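Alcohol dehydrogenase, zinc-containing (Thermotoga maritima, PDB 1VJ0) probably works as a zinc-dependent, alcohol dehydrogenase-like oxidoreductase of the medium-chain family, with one zinc at the catalytic-type site and another held by four cysteines. Local coordinates at residues Leu288-Phe293 / Leu314-Ala319; His352-Lys357 / Leu372-Tyr377. One frame throughout, in Å; residues are numbered along the deposited sequence.

Contact 1: Leu288-Phe293 / Leu314-Ala319; sequences LRRGGF and LVLKNA
Kinked at chi3 (-100°) and again at chi4 (-95°), Lys317 carries its NZ from the end of helix 310-315 back to the 288-293 corner, where Lys317 NZ donates a 2.7 Å hydrogen bond to Leu288 O, approaching in the carbonyl plane. On the way its CG and CD run close to the carbonyl oxygens, CG near Arg289 O and CD near Leu288 O. Arg290 bends at chi3 (97°) and presents the NE side of its guanidinium to Leu316 O, so one oxygen takes two N-H bonds, 2.9 Å from NE and 2.8 Å from NH2. Both lie close to the guanidinium plane, which fixes the group's rotation; Trp325 of the second subunit adds a cation-pi contact. Between these arms the backbones meet directly: Gly291 N donates to Lys317 O at 2.8 Å. Deeper in, Leu288 CD2 rests on Ala319 CB at 3.8 Å. Asn318, at positive phi, turns its OD1 to the backbone N of Trp325 of the second subunit, and Trp117 of that subunit bonds Arg290 O. The arrangement joins a type II beta turn, Arg289 to Gly292, to a Schellman motif that ends a helix, at the subunit-facing border of the Rossmann-type domain where the chain enters strand 320-323, the outermost of the parallel sheet within this chain.

Contact 2: His352-Lys357 / Leu372-Tyr377; sequences HRLPLK and LKVILY
Backbone hydrogen bonds set the pairing of strands 352-355 and 374-377, which run parallel at 27° to each other. Ile375 N donates to His352 O, and Ile375 O in turn receives Leu354 N at 2.9 Å. One step on, Tyr377 N reaches Leu354 O at 3.0 Å. The last bond, Leu356 N to Tyr377 O at 2.8 Å, comes from above the carbonyl plane, where the first strand is already turning into a 3-10 segment. At the other end His352 N to Lys373 O is weak.

The two strands are the arms of a beta-alpha-beta unit whose connection, helix 359-368, covers the face bearing His352, Leu354, Val374 and Leu376. Apolar contacts fill that face: Leu354 CB lies 3.8 Å from Leu376 CD2, and His352 CB packs on Val374 CG2. Val374 also touches Ala362 and Met366 of the helix.

Aromatic contacts gather around Tyr377. Its chi1 of 58° puts the ring between its own backbone N and carbonyl carbon, folded back over the neighbouring strand. There one ring face lies over Leu354 O and Pro355 N, and Pro355 CA makes a CH-pi contact 4.0 Å from the ring centroid. Tyr377 CD2 lies over one face of the Arg353 guanidinium, 3.7 Å from Arg353 NH1, the two planes 27° apart; NH1 also forms a salt bridge with Asp171. A water joins Tyr377 OH, at 2.8 Å, to Arg353 O.

Polar contacts hold Lys373: its NZ donates to Val54 O and makes a salt bridge with the zinc ligand Glu78, so that this residue probably helps position Glu78 from the second shell.

From the N terminus the chain first builds most of the GroES-like part and then the Rossmann-type part, where contact 1 closes a loop of 20 residues between 293 and 314, containing strand 306-308 and most of helix 310-315. Only after strand 320-323 and helices 329-340 and 343-346 does 352-357 begin contact 2, closed 14 residues later across helix 359-368. The two loops follow in series, neither nesting nor crossing. Their centres are 42 Å apart. Contact 1 ties the corner leading into strand 292-296 to the end of helix 310-315, at a subunit interface; contact 2 adds strand 352-355 to the mixed sheet alongside 374-377, which itself pairs with 45-54.

Contact 1: Leu288-Phe293 / Leu314-Ala319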
loop_
_atom_site.group_PDB
_atom_site.type_symbol
_atom_site.label_atom_id
_atom_site.label_comp_id
_atom_site.label_asym_id
_atom_site.label_seq_id
_atom_site.Cartn_x
_atom_site.Cartn_y
_atom_site.Cartn_z
ATOM N N LEU A 288 -9.362 -11.375 17.350
ATOM C CA LEU A 288 -9.159 -10.621 16.118
ATOM C C LEU A 288 -10.489 -10.509 15.320
ATOM O O LEU A 288 -11.216 -11.520 15.156
ATOM C CB LEU A 288 -8.082 -11.352 15.292
ATOM C CG LEU A 288 -7.371 -10.618 14.149
ATOM C CD1 LEU A 288 -6.588 -9.453 14.659
ATOM C CD2 LEU A 288 -6.456 -11.622 13.412
ATOM N N ARG A 289 -10.823 -9.303 14.834
ATOM C CA ARG A 289 -11.974 -9.199 13.975
ATOM C C ARG A 289 -11.706 -9.838 12.630
ATOM O O ARG A 289 -10.547 -10.094 12.224
ATOM C CB ARG A 289 -12.411 -7.771 13.752
ATOM C CG ARG A 289 -11.512 -6.880 12.912
ATOM C CD ARG A 289 -12.335 -5.708 12.287
ATOM N NE ARG A 289 -11.515 -4.686 11.634
ATOM C CZ ARG A 289 -11.229 -4.657 10.332
ATOM N NH1 ARG A 289 -11.622 -5.614 9.497
ATOM N NH2 ARG A 289 -10.566 -3.631 9.837
ATOM N N ARG A 290 -12.797 -10.150 11.985
ATOM C CA ARG A 290 -12.769 -10.502 10.565
ATOM C C ARG A 290 -12.104 -9.346 9.824
ATOM O O ARG A 290 -12.534 -8.223 9.976
ATOM C CB ARG A 290 -14.171 -10.733 10.073
ATOM C CG ARG A 290 -14.724 -12.038 10.566
ATOM C CD ARG A 290 -15.988 -12.408 9.885
ATOM N NE ARG A 290 -15.744 -13.326 8.778
ATOM C CZ ARG A 290 -16.515 -13.413 7.702
ATOM N NH1 ARG A 290 -17.580 -12.607 7.549
ATOM N NH2 ARG A 290 -16.224 -14.293 6.746
ATOM N N GLY A 291 -11.075 -9.650 9.059
ATOM C CA GLY A 291 -10.257 -8.657 8.321
ATOM C C GLY A 291 -9.119 -8.074 9.143
ATOM O O GLY A 291 -8.371 -7.236 8.646
ATOM N N GLY A 292 -8.995 -8.520 10.395
ATOM C CA GLY A 292 -7.991 -8.050 11.332
ATOM C C GLY A 292 -6.534 -8.380 11.001
ATOM O O GLY A 292 -6.241 -9.269 10.149
ATOM N N PHE A 293 -5.623 -7.673 11.677
ATOM C CA PHE A 293 -4.175 -7.796 11.462
ATOM C C PHE A 293 -3.422 -8.157 12.732
ATOM O O PHE A 293 -3.555 -7.537 13.765
ATOM C CB PHE A 293 -3.685 -6.471 10.853
ATOM C CG PHE A 293 -2.338 -6.532 10.228
ATOM C CD1 PHE A 293 -1.216 -6.555 11.012
ATOM C CD2 PHE A 293 -2.200 -6.460 8.866
ATOM C CE1 PHE A 293 0.039 -6.570 10.444
ATOM C CE2 PHE A 293 -0.948 -6.438 8.290
ATOM C CZ PHE A 293 0.176 -6.511 9.106
ATOM N N LEU A 314 -7.710 -18.205 10.029
ATOM C CA LEU A 314 -7.199 -17.556 8.829
ATOM C C LEU A 314 -8.238 -17.326 7.773
ATOM O O LEU A 314 -8.487 -16.191 7.452
ATOM C CB LEU A 314 -6.088 -18.339 8.160
ATOM C CG LEU A 314 -4.671 -18.058 8.555
ATOM C CD1 LEU A 314 -3.771 -19.095 7.810
ATOM C CD2 LEU A 314 -4.228 -16.651 8.282
ATOM N N VAL A 315 -8.825 -18.390 7.235
ATOM C CA VAL A 315 -9.665 -18.271 6.017
ATOM C C VAL A 315 -10.980 -17.527 6.295
ATOM O O VAL A 315 -11.301 -16.440 5.697
ATOM C CB VAL A 315 -9.901 -19.653 5.392
ATOM C CG1 VAL A 315 -10.842 -19.574 4.172
ATOM C CG2 VAL A 315 -8.580 -20.303 5.063
ATOM N N LEU A 316 -11.776 -18.102 7.195
ATOM C CA LEU A 316 -13.086 -17.515 7.485
ATOM C C LEU A 316 -12.925 -16.079 8.039
ATOM O O LEU A 316 -13.751 -15.157 7.775
ATOM C CB LEU A 316 -13.814 -18.393 8.504
ATOM C CG LEU A 316 -15.233 -17.945 8.830
ATOM C CD1 LEU A 316 -16.090 -18.029 7.566
ATOM C CD2 LEU A 316 -15.799 -18.852 9.921
ATOM N N LYS A 317 -11.876 -15.890 8.819
ATOM C CA LYS A 317 -11.543 -14.547 9.297
ATOM C C LYS A 317 -10.958 -13.578 8.272
ATOM O O LYS A 317 -10.862 -12.406 8.554
ATOM C CB LYS A 317 -10.594 -14.653 10.497
ATOM C CG LYS A 317 -11.063 -13.843 11.598
ATOM C CD LYS A 317 -10.177 -13.923 12.802
ATOM C CE LYS A 317 -10.741 -14.862 13.837
ATOM N NZ LYS A 317 -11.532 -14.206 14.847
ATOM N N ASN A 318 -10.501 -14.036 7.104
ATOM C CA ASN A 318 -9.765 -13.191 6.181
ATOM C C ASN A 318 -8.673 -12.386 6.936
ATOM O O ASN A 318 -8.479 -11.173 6.716
ATOM C CB ASN A 318 -10.735 -12.325 5.370
ATOM C CG ASN A 318 -10.159 -11.823 4.052
ATOM O OD1 ASN A 318 -10.448 -12.379 2.984
ATOM N ND2 ASN A 318 -9.393 -10.724 4.108
ATOM N N ALA A 319 -7.971 -13.092 7.833
ATOM C CA ALA A 319 -7.021 -12.484 8.756
ATOM C C ALA A 319 -5.630 -12.400 8.167
ATOM O O ALA A 319 -5.236 -13.220 7.372
ATOM C CB ALA A 319 -6.951 -13.304 10.079
HETATM O O HOH W 1 -8.631 -7.994 5.315
#

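Contact 2: His352-Lys357 / Leu372-Tyr377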
loop_
_atom_site.group_PDB
_atom_site.type_symbol
_atom_site.label_atom_id
_atom_site.label_comp_id
_atom_site.label_asym_id
_atom_site.label_seq_id
_atom_site.Cartn_x
_atom_site.Cartn_y
_atom_site.Cartn_z
ATOM N N HIS A 352 16.264 -0.153 37.016
ATOM C CA HIS A 352 17.557 -0.305 37.683
ATOM C C HIS A 352 18.645 0.324 36.816
ATOM O O HIS A 352 18.644 0.145 35.602
ATOM C CB HIS A 352 17.878 -1.773 37.829
ATOM C CG HIS A 352 16.968 -2.502 38.775
ATOM N ND1 HIS A 352 15.715 -2.945 38.412
ATOM C CD2 HIS A 352 17.126 -2.839 40.078
ATOM C CE1 HIS A 352 15.142 -3.535 39.451
ATOM N NE2 HIS A 352 15.987 -3.507 40.466
ATOM N N ARG A 353 19.562 1.033 37.441
ATOM C CA ARG A 353 20.768 1.525 36.771
ATOM C C ARG A 353 21.958 1.056 37.554
ATOM O O ARG A 353 22.056 1.351 38.743
ATOM C CB ARG A 353 20.794 3.042 36.706
ATOM C CG ARG A 353 19.645 3.632 35.937
ATOM C CD ARG A 353 19.966 4.860 35.098
ATOM N NE ARG A 353 20.945 5.724 35.746
ATOM C CZ ARG A 353 22.107 6.147 35.226
ATOM N NH1 ARG A 353 22.478 5.812 34.002
ATOM N NH2 ARG A 353 22.905 6.929 35.966
ATOM N N LEU A 354 22.830 0.293 36.905
ATOM C CA LEU A 354 23.993 -0.295 37.575
ATOM C C LEU A 354 25.264 0.140 36.901
ATOM O O LEU A 354 25.228 0.433 35.731
ATOM C CB LEU A 354 23.929 -1.820 37.547
ATOM C CG LEU A 354 23.128 -2.469 38.676
ATOM C CD1 LEU A 354 21.734 -1.946 38.783
ATOM C CD2 LEU A 354 23.082 -3.962 38.437
ATOM N N PRO A 355 26.371 0.154 37.640
ATOM C CA PRO A 355 27.701 0.336 37.062
ATOM C C PRO A 355 28.051 -0.792 36.116
ATOM O O PRO A 355 27.678 -1.948 36.360
ATOM C CB PRO A 355 28.647 0.284 38.264
ATOM C CG PRO A 355 27.853 0.315 39.438
ATOM C CD PRO A 355 26.429 -0.044 39.095
ATOM N N LEU A 356 28.811 -0.482 35.065
ATOM C CA LEU A 356 29.229 -1.549 34.098
ATOM C C LEU A 356 29.830 -2.775 34.775
ATOM O O LEU A 356 29.539 -3.910 34.397
ATOM C CB LEU A 356 30.243 -0.994 33.081
ATOM C CG LEU A 356 30.923 -1.985 32.155
ATOM C CD1 LEU A 356 29.889 -2.842 31.410
ATOM C CD2 LEU A 356 31.849 -1.188 31.226
ATOM N N LYS A 357 30.682 -2.544 35.775
ATOM C CA LYS A 357 31.333 -3.629 36.493
ATOM C C LYS A 357 30.406 -4.575 37.259
ATOM O O LYS A 357 30.847 -5.667 37.653
ATOM C CB LYS A 357 32.430 -3.087 37.421
ATOM C CG LYS A 357 33.655 -2.563 36.622
ATOM C CD LYS A 357 34.654 -1.847 37.568
ATOM C CE LYS A 357 35.879 -1.279 36.811
ATOM N NZ LYS A 357 36.765 -0.390 37.719
ATOM N N LEU A 372 12.636 -4.782 35.224
ATOM C CA LEU A 372 11.947 -4.721 33.948
ATOM C C LEU A 372 12.978 -4.381 32.856
ATOM O O LEU A 372 13.009 -5.020 31.807
ATOM C CB LEU A 372 10.819 -3.680 33.998
ATOM C CG LEU A 372 9.995 -3.322 32.764
ATOM C CD1 LEU A 372 9.400 -4.531 32.155
ATOM C CD2 LEU A 372 8.862 -2.352 33.115
ATOM N N LYS A 373 13.783 -3.349 33.119
ATOM C CA LYS A 373 14.904 -2.973 32.294
ATOM C C LYS A 373 16.030 -2.387 33.142
ATOM O O LYS A 373 15.802 -1.523 33.992
ATOM C CB LYS A 373 14.458 -1.937 31.224
ATOM C CG LYS A 373 15.455 -1.692 30.183
ATOM C CD LYS A 373 15.381 -2.783 29.152
ATOM C CE LYS A 373 16.564 -2.780 28.283
ATOM N NZ LYS A 373 16.478 -4.031 27.515
ATOM N N VAL A 374 17.235 -2.895 32.906
ATOM C CA VAL A 374 18.458 -2.359 33.501
ATOM C C VAL A 374 19.275 -1.631 32.457
ATOM O O VAL A 374 19.462 -2.131 31.345
ATOM C CB VAL A 374 19.373 -3.461 34.044
ATOM C CG1 VAL A 374 20.620 -2.822 34.748
ATOM C CG2 VAL A 374 18.608 -4.388 34.997
ATOM N N ILE A 375 19.791 -0.484 32.861
ATOM C CA ILE A 375 20.809 0.258 32.142
ATOM C C ILE A 375 22.164 0.205 32.867
ATOM O O ILE A 375 22.254 0.377 34.086
ATOM C CB ILE A 375 20.350 1.729 31.998
ATOM C CG1 ILE A 375 18.999 1.785 31.281
ATOM C CG2 ILE A 375 21.398 2.571 31.243
ATOM C CD1 ILE A 375 18.984 1.320 29.843
ATOM N N LEU A 376 23.234 -0.034 32.108
ATOM C CA LEU A 376 24.587 -0.037 32.669
ATOM C C LEU A 376 25.266 1.258 32.297
ATOM O O LEU A 376 25.085 1.793 31.193
ATOM C CB LEU A 376 25.425 -1.209 32.137
ATOM C CG LEU A 376 24.956 -2.619 32.523
ATOM C CD1 LEU A 376 25.677 -3.693 31.742
ATOM C CD2 LEU A 376 25.119 -2.827 34.035
ATOM N N TYR A 377 26.074 1.757 33.211
ATOM C CA TYR A 377 26.870 2.911 32.902
ATOM C C TYR A 377 28.342 2.659 33.262
ATOM O O TYR A 377 28.666 2.182 34.365
ATOM C CB TYR A 377 26.316 4.157 33.586
ATOM C CG TYR A 377 26.239 4.059 35.045
ATOM C CD1 TYR A 377 27.347 4.346 35.843
ATOM C CD2 TYR A 377 25.049 3.692 35.671
ATOM C CE1 TYR A 377 27.274 4.256 37.230
ATOM C CE2 TYR A 377 24.973 3.601 37.039
ATOM C CZ TYR A 377 26.069 3.886 37.812
ATOM O OH TYR A 377 25.939 3.792 39.175
HETATM O O HOH W 2 24.041 2.385 40.690
#